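Local coordinates for protein multicopper oxidase type 1 (Nitrosomonas europaea, PDB 3G5W) that binds copper and, as a two-domain, laccase-like multicopper oxidase, probably oxidises substrates by passing their electrons to oxygen at its copper centres, at residues L143-S148 with H198-H203; D165-N170 with D255-N260; L247-D252 with G267-I272. All blocks are in the same frame, centred on the assembly; numbering follows the deposited sequence.

Interaction 1: L143-S148 with H198-H203. With C1O (Cu-O linkage), chain H; C2O (Cu-O-Cu linkage), chain P.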
loop_
_atom_site.group_PDB
_atom_site.type_symbol
_atom_site.label_atom_id
_atom_site.label_comp_id
_atom_site.label_asym_id
_atom_site.label_seq_id
_atom_site.Cartn_x
_atom_site.Cartn_y
_atom_site.Cartn_z
ATOM N N LEU A 143 -13.099 -6.938 -4.346
ATOM C CA LEU A 143 -11.859 -7.712 -4.356
ATOM C C LEU A 143 -11.659 -8.413 -3.024
ATOM O O LEU A 143 -11.714 -7.771 -1.972
ATOM C CB LEU A 143 -10.665 -6.786 -4.637
ATOM C CG LEU A 143 -10.837 -5.825 -5.823
ATOM C CD1 LEU A 143 -9.711 -4.792 -5.866
ATOM C CD2 LEU A 143 -10.934 -6.601 -7.142
ATOM N N SER A 144 -11.410 -9.720 -3.077
ATOM C CA SER A 144 -11.283 -10.541 -1.872
ATOM C C SER A 144 -10.116 -11.509 -1.956
ATOM O O SER A 144 -9.741 -11.941 -3.049
ATOM C CB SER A 144 -12.560 -11.344 -1.632
ATOM O OG SER A 144 -13.626 -10.497 -1.263
ATOM N N ASP A 145 -9.571 -11.851 -0.788
ATOM C CA ASP A 145 -8.444 -12.781 -0.658
ATOM C C ASP A 145 -8.842 -13.919 0.291
ATOM O O ASP A 145 -9.393 -13.668 1.367
ATOM C CB ASP A 145 -7.224 -12.025 -0.127
ATOM C CG ASP A 145 -7.052 -10.669 -0.801
ATOM O OD1 ASP A 145 -6.682 -10.649 -1.984
ATOM O OD2 ASP A 145 -7.308 -9.629 -0.158
ATOM N N TRP A 146 -8.580 -15.162 -0.113
ATOM C CA TRP A 146 -9.112 -16.325 0.603
ATOM C C TRP A 146 -8.004 -17.269 1.054
ATOM O O TRP A 146 -6.988 -17.394 0.376
ATOM C CB TRP A 146 -10.108 -17.103 -0.271
ATOM C CG TRP A 146 -11.216 -16.272 -0.884
ATOM C CD1 TRP A 146 -11.102 -15.398 -1.937
ATOM C CD2 TRP A 146 -12.599 -16.250 -0.497
ATOM N NE1 TRP A 146 -12.325 -14.829 -2.219
ATOM C CE2 TRP A 146 -13.260 -15.331 -1.351
ATOM C CE3 TRP A 146 -13.344 -16.910 0.490
ATOM C CZ2 TRP A 146 -14.632 -15.065 -1.254
ATOM C CZ3 TRP A 146 -14.712 -16.651 0.582
ATOM C CH2 TRP A 146 -15.339 -15.726 -0.283
ATOM N N VAL A 147 -8.224 -17.931 2.194
ATOM C CA VAL A 147 -7.311 -18.948 2.732
ATOM C C VAL A 147 -8.002 -20.320 2.664
ATOM O O VAL A 147 -8.848 -20.635 3.505
ATOM C CB VAL A 147 -6.897 -18.628 4.193
ATOM C CG1 VAL A 147 -5.927 -19.685 4.738
ATOM C CG2 VAL A 147 -6.252 -17.234 4.290
ATOM N N SER A 148 -7.643 -21.131 1.666
ATOM C CA SER A 148 -8.376 -22.372 1.378
ATOM C C SER A 148 -8.309 -23.445 2.477
ATOM O O SER A 148 -9.187 -24.317 2.546
ATOM C CB SER A 148 -7.960 -22.969 0.028
ATOM O OG SER A 148 -6.678 -23.562 0.104
ATOM N N HIS A 198 -5.673 -7.859 1.713
ATOM C CA HIS A 198 -4.475 -7.423 1.007
ATOM C C HIS A 198 -4.723 -6.134 0.230
ATOM O O HIS A 198 -5.864 -5.814 -0.130
ATOM C CB HIS A 198 -4.021 -8.487 0.001
ATOM C CG HIS A 198 -3.480 -9.738 0.621
ATOM N ND1 HIS A 198 -2.764 -10.670 -0.101
ATOM C CD2 HIS A 198 -3.545 -10.217 1.886
ATOM C CE1 HIS A 198 -2.415 -11.669 0.692
ATOM N NE2 HIS A 198 -2.875 -11.417 1.903
ATOM N N VAL A 199 -3.637 -5.411 -0.024
ATOM C CA VAL A 199 -3.625 -4.330 -1.002
ATOM C C VAL A 199 -3.683 -4.955 -2.407
ATOM O O VAL A 199 -3.067 -5.994 -2.660
ATOM C CB VAL A 199 -2.339 -3.467 -0.848
ATOM C CG1 VAL A 199 -2.375 -2.291 -1.789
ATOM C CG2 VAL A 199 -2.187 -2.976 0.590
ATOM N N HIS A 200 -4.446 -4.343 -3.305
ATOM C CA HIS A 200 -4.515 -4.782 -4.691
ATOM C C HIS A 200 -4.065 -3.629 -5.570
ATOM O O HIS A 200 -4.275 -2.471 -5.216
ATOM C CB HIS A 200 -5.945 -5.204 -5.055
ATOM C CG HIS A 200 -6.508 -6.241 -4.137
ATOM N ND1 HIS A 200 -6.214 -7.582 -4.263
ATOM C CD2 HIS A 200 -7.312 -6.131 -3.055
ATOM C CE1 HIS A 200 -6.821 -8.254 -3.300
ATOM N NE2 HIS A 200 -7.493 -7.397 -2.553
ATOM N N ALA A 201 -3.448 -3.955 -6.702
ATOM C CA ALA A 201 -2.968 -2.955 -7.665
ATOM C C ALA A 201 -3.653 -3.178 -9.018
ATOM O O ALA A 201 -3.157 -3.943 -9.851
ATOM C CB ALA A 201 -1.465 -3.053 -7.805
ATOM N N ILE A 202 -4.799 -2.532 -9.226
ATOM C CA ILE A 202 -5.637 -2.842 -10.378
ATOM C C ILE A 202 -5.157 -2.090 -11.611
ATOM O O ILE A 202 -5.238 -0.859 -11.678
ATOM C CB ILE A 202 -7.155 -2.595 -10.127
ATOM C CG1 ILE A 202 -7.664 -3.392 -8.913
ATOM C CG2 ILE A 202 -7.977 -2.934 -11.379
ATOM C CD1 ILE A 202 -7.434 -4.899 -8.994
ATOM N N HIS A 203 -4.678 -2.861 -12.582
ATOM C CA HIS A 203 -4.110 -2.322 -13.799
ATOM C C HIS A 203 -5.000 -2.630 -15.013
ATOM O O HIS A 203 -5.421 -3.771 -15.200
ATOM C CB HIS A 203 -2.696 -2.886 -13.979
ATOM C CG HIS A 203 -2.081 -2.537 -15.293
ATOM N ND1 HIS A 203 -1.934 -1.235 -15.720
ATOM C CD2 HIS A 203 -1.606 -3.318 -16.291
ATOM C CE1 HIS A 203 -1.389 -1.227 -16.924
ATOM N NE2 HIS A 203 -1.178 -2.477 -17.292
HETATM CU CU4 C1O H . -0.069 -3.084 -18.750
HETATM O O3 C1O H . -0.609 -0.844 -20.368
HETATM CU CU2 C2O P . -1.260 -6.804 -17.671
HETATM CU CU3 C2O P . 2.820 -4.276 -16.195
HETATM O O1 C2O P . 0.737 -5.811 -16.913
#

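Interaction 2: D165-N170 with D255-N260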
loop_
_atom_site.group_PDB
_atom_site.type_symbol
_atom_site.label_atom_id
_atom_site.label_comp_id
_atom_site.label_asym_id
_atom_site.label_seq_id
_atom_site.Cartn_x
_atom_site.Cartn_y
_atom_site.Cartn_z
ATOM N N ASP A 165 -4.338 -18.149 -0.830
ATOM C CA ASP A 165 -4.103 -18.872 -2.079
ATOM C C ASP A 165 -5.169 -18.717 -3.166
ATOM O O ASP A 165 -4.985 -19.225 -4.267
ATOM C CB ASP A 165 -3.824 -20.365 -1.812
ATOM C CG ASP A 165 -4.859 -21.017 -0.915
ATOM O OD1 ASP A 165 -5.887 -20.387 -0.572
ATOM O OD2 ASP A 165 -4.629 -22.188 -0.547
ATOM N N TYR A 166 -6.274 -18.037 -2.857
ATOM C CA TYR A 166 -7.278 -17.694 -3.875
ATOM C C TYR A 166 -7.675 -16.224 -3.786
ATOM O O TYR A 166 -7.767 -15.658 -2.697
ATOM C CB TYR A 166 -8.518 -18.608 -3.814
ATOM C CG TYR A 166 -8.229 -20.017 -4.289
ATOM C CD1 TYR A 166 -8.495 -20.401 -5.609
ATOM C CD2 TYR A 166 -7.668 -20.959 -3.422
ATOM C CE1 TYR A 166 -8.213 -21.691 -6.052
ATOM C CE2 TYR A 166 -7.381 -22.248 -3.852
ATOM C CZ TYR A 166 -7.661 -22.608 -5.165
ATOM O OH TYR A 166 -7.375 -23.878 -5.587
ATOM N N TYR A 167 -7.889 -15.621 -4.954
ATOM C CA TYR A 167 -8.161 -14.190 -5.073
ATOM C C TYR A 167 -9.311 -13.997 -6.052
ATOM O O TYR A 167 -9.317 -14.592 -7.123
ATOM C CB TYR A 167 -6.887 -13.456 -5.529
ATOM C CG TYR A 167 -5.717 -13.866 -4.679
ATOM C CD1 TYR A 167 -5.466 -13.235 -3.458
ATOM C CD2 TYR A 167 -4.908 -14.944 -5.047
ATOM C CE1 TYR A 167 -4.412 -13.644 -2.639
ATOM C CE2 TYR A 167 -3.852 -15.357 -4.235
ATOM C CZ TYR A 167 -3.613 -14.695 -3.038
ATOM O OH TYR A 167 -2.576 -15.091 -2.225
ATOM N N THR A 168 -10.288 -13.179 -5.676
ATOM C CA THR A 168 -11.534 -13.110 -6.445
ATOM C C THR A 168 -12.003 -11.684 -6.757
ATOM O O THR A 168 -11.704 -10.753 -6.015
ATOM C CB THR A 168 -12.696 -13.877 -5.736
ATOM O OG1 THR A 168 -12.979 -13.276 -4.468
ATOM C CG2 THR A 168 -12.367 -15.373 -5.537
ATOM N N ILE A 169 -12.707 -11.535 -7.878
ATOM C CA ILE A 169 -13.576 -10.377 -8.132
ATOM C C ILE A 169 -15.005 -10.896 -7.978
ATOM O O ILE A 169 -15.400 -11.835 -8.679
ATOM C CB ILE A 169 -13.438 -9.802 -9.568
ATOM C CG1 ILE A 169 -11.982 -9.437 -9.896
ATOM C CG2 ILE A 169 -14.360 -8.573 -9.740
ATOM C CD1 ILE A 169 -11.740 -9.079 -11.374
ATOM N N ASN A 170 -15.760 -10.311 -7.048
ATOM C CA ASN A 170 -17.139 -10.761 -6.753
ATOM C C ASN A 170 -17.224 -12.278 -6.545
ATOM O O ASN A 170 -18.104 -12.958 -7.094
ATOM C CB ASN A 170 -18.117 -10.283 -7.828
ATOM C CG ASN A 170 -18.129 -8.766 -7.966
ATOM O OD1 ASN A 170 -17.658 -8.053 -7.080
ATOM N ND2 ASN A 170 -18.661 -8.269 -9.085
ATOM N N ASP A 255 1.570 -9.982 -8.577
ATOM C CA ASP A 255 1.624 -11.185 -9.396
ATOM C C ASP A 255 1.143 -12.421 -8.658
ATOM O O ASP A 255 0.614 -13.340 -9.275
ATOM C CB ASP A 255 3.032 -11.389 -9.953
ATOM C CG ASP A 255 3.422 -10.319 -10.972
ATOM O OD1 ASP A 255 2.521 -9.705 -11.596
ATOM O OD2 ASP A 255 4.642 -10.093 -11.153
ATOM N N THR A 256 1.304 -12.419 -7.336
ATOM C CA THR A 256 0.849 -13.530 -6.500
ATOM C C THR A 256 -0.680 -13.556 -6.325
ATOM O O THR A 256 -1.216 -14.505 -5.756
ATOM C CB THR A 256 1.555 -13.537 -5.128
ATOM O OG1 THR A 256 1.398 -12.263 -4.489
ATOM C CG2 THR A 256 3.036 -13.821 -5.304
ATOM N N HIS A 257 -1.367 -12.528 -6.831
ATOM C CA HIS A 257 -2.835 -12.477 -6.837
ATOM C C HIS A 257 -3.443 -12.946 -8.164
ATOM O O HIS A 257 -4.658 -12.839 -8.364
ATOM C CB HIS A 257 -3.351 -11.060 -6.525
ATOM C CG HIS A 257 -3.048 -10.588 -5.133
ATOM N ND1 HIS A 257 -3.315 -9.303 -4.712
ATOM C CD2 HIS A 257 -2.496 -11.224 -4.074
ATOM C CE1 HIS A 257 -2.955 -9.171 -3.447
ATOM N NE2 HIS A 257 -2.452 -10.323 -3.036
ATOM N N THR A 258 -2.601 -13.432 -9.073
ATOM C CA THR A 258 -3.068 -13.958 -10.365
ATOM C C THR A 258 -2.852 -15.474 -10.465
ATOM O O THR A 258 -2.705 -16.037 -11.560
ATOM C CB THR A 258 -2.394 -13.256 -11.563
ATOM O OG1 THR A 258 -0.975 -13.447 -11.492
ATOM C CG2 THR A 258 -2.714 -11.763 -11.573
ATOM N N THR A 259 -2.836 -16.128 -9.313
ATOM C CA THR A 259 -2.709 -17.581 -9.255
ATOM C C THR A 259 -3.938 -18.205 -8.589
ATOM O O THR A 259 -4.537 -17.600 -7.687
ATOM C CB THR A 259 -1.417 -18.026 -8.524
ATOM O OG1 THR A 259 -1.347 -17.402 -7.237
ATOM C CG2 THR A 259 -0.171 -17.649 -9.323
ATOM N N ASN A 260 -4.316 -19.395 -9.067
ATOM C CA ASN A 260 -5.313 -20.251 -8.429
ATOM C C ASN A 260 -4.582 -21.396 -7.739
ATOM O O ASN A 260 -4.082 -22.300 -8.405
ATOM C CB ASN A 260 -6.287 -20.827 -9.473
ATOM C CG ASN A 260 -7.183 -19.773 -10.096
ATOM O OD1 ASN A 260 -7.451 -18.730 -9.494
ATOM N ND2 ASN A 260 -7.662 -20.047 -11.310
HETATM O O HOH W 1 -2.349 -18.726 -5.153
HETATM O O HOH W 2 -7.163 -17.292 -7.224
HETATM O O HOH W 3 -0.836 -16.842 -4.021
#

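Interaction 3: L247-D252 with G267-I272. With C2O (Cu-O-Cu linkage), chain P.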
loop_
_atom_site.group_PDB
_atom_site.type_symbol
_atom_site.label_atom_id
_atom_site.label_comp_id
_atom_site.label_asym_id
_atom_site.label_seq_id
_atom_site.Cartn_x
_atom_site.Cartn_y
_atom_site.Cartn_z
ATOM N N LEU A 247 -9.060 -6.222 -27.368
ATOM C CA LEU A 247 -9.285 -7.085 -26.215
ATOM C C LEU A 247 -8.219 -6.723 -25.189
ATOM O O LEU A 247 -7.016 -6.783 -25.484
ATOM C CB LEU A 247 -9.217 -8.569 -26.612
ATOM C CG LEU A 247 -10.219 -9.029 -27.687
ATOM C CD1 LEU A 247 -10.017 -10.489 -28.044
ATOM C CD2 LEU A 247 -11.677 -8.781 -27.265
ATOM N N TRP A 248 -8.664 -6.328 -23.997
ATOM C CA TRP A 248 -7.796 -5.664 -23.027
ATOM C C TRP A 248 -7.872 -6.288 -21.645
ATOM O O TRP A 248 -8.955 -6.425 -21.077
ATOM C CB TRP A 248 -8.181 -4.193 -22.910
ATOM C CG TRP A 248 -8.182 -3.445 -24.206
ATOM C CD1 TRP A 248 -9.274 -3.030 -24.917
ATOM C CD2 TRP A 248 -7.035 -3.033 -24.951
ATOM N NE1 TRP A 248 -8.874 -2.364 -26.055
ATOM C CE2 TRP A 248 -7.503 -2.350 -26.098
ATOM C CE3 TRP A 248 -5.651 -3.159 -24.753
ATOM C CZ2 TRP A 248 -6.635 -1.808 -27.056
ATOM C CZ3 TRP A 248 -4.787 -2.614 -25.705
ATOM C CH2 TRP A 248 -5.285 -1.939 -26.836
ATOM N N MET A 249 -6.718 -6.648 -21.099
ATOM C CA MET A 249 -6.660 -7.197 -19.750
ATOM C C MET A 249 -6.939 -6.128 -18.710
ATOM O O MET A 249 -6.521 -4.978 -18.850
ATOM C CB MET A 249 -5.285 -7.800 -19.455
ATOM C CG MET A 249 -4.871 -8.952 -20.344
ATOM S SD MET A 249 -6.030 -10.341 -20.455
ATOM C CE MET A 249 -6.245 -10.776 -18.737
ATOM N N ILE A 250 -7.671 -6.520 -17.676
ATOM C CA ILE A 250 -7.676 -5.801 -16.413
ATOM C C ILE A 250 -7.379 -6.829 -15.324
ATOM O O ILE A 250 -8.003 -7.890 -15.280
ATOM C CB ILE A 250 -8.993 -5.009 -16.163
ATOM C CG1 ILE A 250 -9.200 -4.743 -14.667
ATOM C CG2 ILE A 250 -10.198 -5.720 -16.763
ATOM C CD1 ILE A 250 -10.234 -3.681 -14.396
ATOM N N HIS A 251 -6.393 -6.532 -14.481
ATOM C CA HIS A 251 -5.917 -7.499 -13.497
ATOM C C HIS A 251 -5.162 -6.837 -12.352
ATOM O O HIS A 251 -4.678 -5.710 -12.476
ATOM C CB HIS A 251 -5.017 -8.551 -14.168
ATOM C CG HIS A 251 -3.731 -7.998 -14.700
ATOM N ND1 HIS A 251 -2.549 -8.056 -13.994
ATOM C CD2 HIS A 251 -3.443 -7.361 -15.860
ATOM C CE1 HIS A 251 -1.585 -7.491 -14.701
ATOM N NE2 HIS A 251 -2.100 -7.058 -15.835
ATOM N N ASP A 252 -5.069 -7.562 -11.241
ATOM C CA ASP A 252 -4.228 -7.163 -10.132
ATOM C C ASP A 252 -2.786 -7.315 -10.595
ATOM O O ASP A 252 -2.402 -8.362 -11.142
ATOM C CB ASP A 252 -4.501 -8.062 -8.923
ATOM C CG ASP A 252 -3.956 -7.490 -7.632
ATOM O OD1 ASP A 252 -3.003 -6.674 -7.666
ATOM O OD2 ASP A 252 -4.480 -7.871 -6.572
ATOM N N GLY A 267 -6.908 -16.016 -10.423
ATOM C CA GLY A 267 -7.080 -14.915 -9.475
ATOM C C GLY A 267 -7.838 -13.715 -10.010
ATOM O O GLY A 267 -8.827 -13.861 -10.743
ATOM N N ILE A 268 -7.368 -12.530 -9.625
ATOM C CA ILE A 268 -8.047 -11.261 -9.913
ATOM C C ILE A 268 -7.686 -10.773 -11.323
ATOM O O ILE A 268 -6.676 -10.098 -11.540
ATOM C CB ILE A 268 -7.778 -10.198 -8.797
ATOM C CG1 ILE A 268 -8.406 -10.672 -7.477
ATOM C CG2 ILE A 268 -8.352 -8.823 -9.182
ATOM C CD1 ILE A 268 -7.941 -9.929 -6.218
ATOM N N MET A 269 -8.536 -11.137 -12.273
ATOM C CA MET A 269 -8.257 -10.937 -13.685
ATOM C C MET A 269 -9.545 -11.061 -14.504
ATOM O O MET A 269 -10.355 -11.964 -14.270
ATOM C CB MET A 269 -7.216 -11.978 -14.120
ATOM C CG MET A 269 -6.869 -12.020 -15.582
ATOM S SD MET A 269 -5.153 -12.527 -15.864
ATOM C CE MET A 269 -5.060 -14.134 -15.068
ATOM N N THR A 270 -9.740 -10.134 -15.438
ATOM C CA THR A 270 -10.749 -10.290 -16.489
ATOM C C THR A 270 -10.287 -9.562 -17.761
ATOM O O THR A 270 -9.128 -9.133 -17.849
ATOM C CB THR A 270 -12.194 -9.881 -16.031
ATOM O OG1 THR A 270 -13.144 -10.291 -17.024
ATOM C CG2 THR A 270 -12.334 -8.377 -15.795
ATOM N N THR A 271 -11.169 -9.458 -18.752
ATOM C CA THR A 271 -10.870 -8.688 -19.958
ATOM C C THR A 271 -11.965 -7.677 -20.256
ATOM O O THR A 271 -13.102 -7.823 -19.794
ATOM C CB THR A 271 -10.680 -9.592 -21.205
ATOM O OG1 THR A 271 -11.922 -10.228 -21.533
ATOM C CG2 THR A 271 -9.625 -10.652 -20.954
ATOM N N ILE A 272 -11.606 -6.655 -21.026
ATOM C CA ILE A 272 -12.564 -5.755 -21.656
ATOM C C ILE A 272 -12.660 -6.156 -23.130
ATOM O O ILE A 272 -11.643 -6.195 -23.824
ATOM C CB ILE A 272 -12.107 -4.279 -21.559
ATOM C CG1 ILE A 272 -12.095 -3.805 -20.098
ATOM C CG2 ILE A 272 -12.989 -3.373 -22.436
ATOM C CD1 ILE A 272 -11.262 -2.543 -19.872
HETATM CU CU2 C2O P . -1.260 -6.804 -17.671
HETATM CU CU3 C2O P . 2.820 -4.276 -16.195
HETATM O O1 C2O P . 0.737 -5.811 -16.913
#

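Interaction 1: L143-S148 with H198-H203
H198 meets D145 with both its backbone and its side chain. Its amide N gives a hydrogen bond of 3.1 Å to D145 OD2, with 157° at the hydrogen. The donor comes in from above the carboxylate plane. With CG anti to the carbonyl carbon (chi1 -43°), the D145 carboxylate is turned so that OD2 reaches this N. H198 CB lies 3.5 Å from D145 OD2, and D145 CB sits over one face of the H198 ring. The ring's polar end has a separate partner, since ND1 is hydrogen-bonded to H257 NE2.

H200 is buried, and its ring lies nearly coplanar with the D145 carboxylate. NE2 gives a weak hydrogen bond of 3.3 Å to D145 OD2. This oxygen therefore takes a second donor from 198-203. L143 CB covers one face of the H200 ring in a CH-pi contact, 4.0 Å from the centroid. The opposite face meets the carbonyl carbon of H198. H200 ND1 is hydrogen-bonded to D252 OD2, and this bond, more than the weak one at NE2, sets the turn of the ring. Two carboxylates near the ring may favour its protonated form.

I202 meets L143 tip to tip, with 3.9 Å between I202 CD1 and L143 CD1. H203 NE2 binds the copper of the Cu-O linkage at 1.9 Å; H59 of the second subunit binds the same copper. Strands 137-146 and 200-204 belong to different sheets, and the axes of their short segments approach to 9.9 Å at 132°. This is the face-to-face packing of a cupredoxin beta-sandwich, with a copper ligand further along one strand.

Interaction 2: D165-N170 with D255-N260
D165 faces T259 with its backbone. Water 1 joins them: it donates to D165 O at 2.8 Å and accepts from T259 OG1. The D165 carboxylate turns to another partner, S148 OG.

Y166 lays its ring beside N260. Y166 CE1 is 4.0 Å from N260 CB, an oblique approach without a stack. D165 and Y166 together face W146 on the neighbouring strand 137-146, which makes a classic beta bulge. The bulge belongs to an outermost strand of a sheet in the second cupredoxin domain. The loop 255-260 packs beside it through T259 and N260.

Y167 carries the contact. Its N gives a hydrogen bond of 2.9 Å to water 2, which also lies 2.7 Å from T259 O and from N260 OD1. N260 OD1 is also hydrogen-bonded to G267 N. The chi1 of -49° sets CG anti to the carbonyl carbon and brings the Y167 ring over to H257. The two rings form an offset stack, with centroids 4.5 Å apart and planes at 28°. H257 CD2 lies over the Y167 face, 3.4 Å from CE1. H257 CA adds a CH-pi contact to the same ring. T259 O sits at the ring edge, near its plane. The hydroxyl OH reaches water 3 at 3.1 Å, and that water donates to T256 O. An alanine in place of Y167 would leave H257 without its stacked ring and is likely to open a gap there, with water 3 losing the hydroxyl.

H257 has a further hold: ND1 is hydrogen-bonded to D252 OD2. T256 OG1 bonds to D197 of the second subunit.

Interaction 3: L247-D252 with G267-I272
W248 and I272 pair through two backbone hydrogen bonds. W248 N to I272 O is 3.0 Å, and I272 N to W248 O is 2.7 Å. I250 and T270 form the next hydrogen-bonded pair. T270 N bonds to I250 O at 2.8 Å, and I250 N returns a bond to T270 O. D252 N to I268 O, 3.0 Å, is the last of the five. CA-H...O contacts, such as T271 CA to W248 O, fill in between.

The strands are antiparallel neighbours in a five-stranded sheet of the second cupredoxin domain. M249-T271 and H251-M269 are the non-hydrogen-bonded pairs.

Apolar contacts form on both faces. On one, I250 and T270 lie side by side, their CG2 methyls in contact. I250 also packs on I202 of the adjacent strand. On the other, M249 bends back at chi2 and chi3 over its neighbours. Its CE presses on M269 CG at 3.4 Å, tighter than usual for carbons, and its SD touches T271 CG2 at 3.6 Å. M249 also packs on V74 of the second subunit.

Metal binding falls to H251. Its chi1 of 66° puts CG between the backbone N and the carbonyl carbon, and the ring leads away from 267-272. ND1 gives a hydrogen bond to D252 O, 2.9 Å, which steadies the ring from above that carbonyl plane. NE2 binds one copper of the Cu-O-Cu linkage at 2.0 Å. H205 of the same chain and H105 of the second subunit complete that copper's protein ligands.

How the interactions relate
D252 joins all three contacts. Its OD2 takes H200 ND1 of interaction 1 at 2.9 Å and H257 ND1 of interaction 2 at 2.6 Å, while D252 itself belongs to interaction 3. Interactions 1 and 2, with centres 6 Å apart, share one sheet: W146 N is probably hydrogen-bonded to Y166 O at 2.8 Å. Interactions 1 and 3 share the other sheet, where H203 N probably makes a hydrogen bond to H251 O at 2.9 Å. This pairing sets two copper-binding histidines on adjacent strands, at the cluster shared with the second subunit. Interaction 2 binds no metal; its H257 side chain is about 12 Å from a Cu-O-Cu linkage. A probable hydrogen bond, N260 OD1 to G267 N at 2.9 Å, ties its loop to interaction 3.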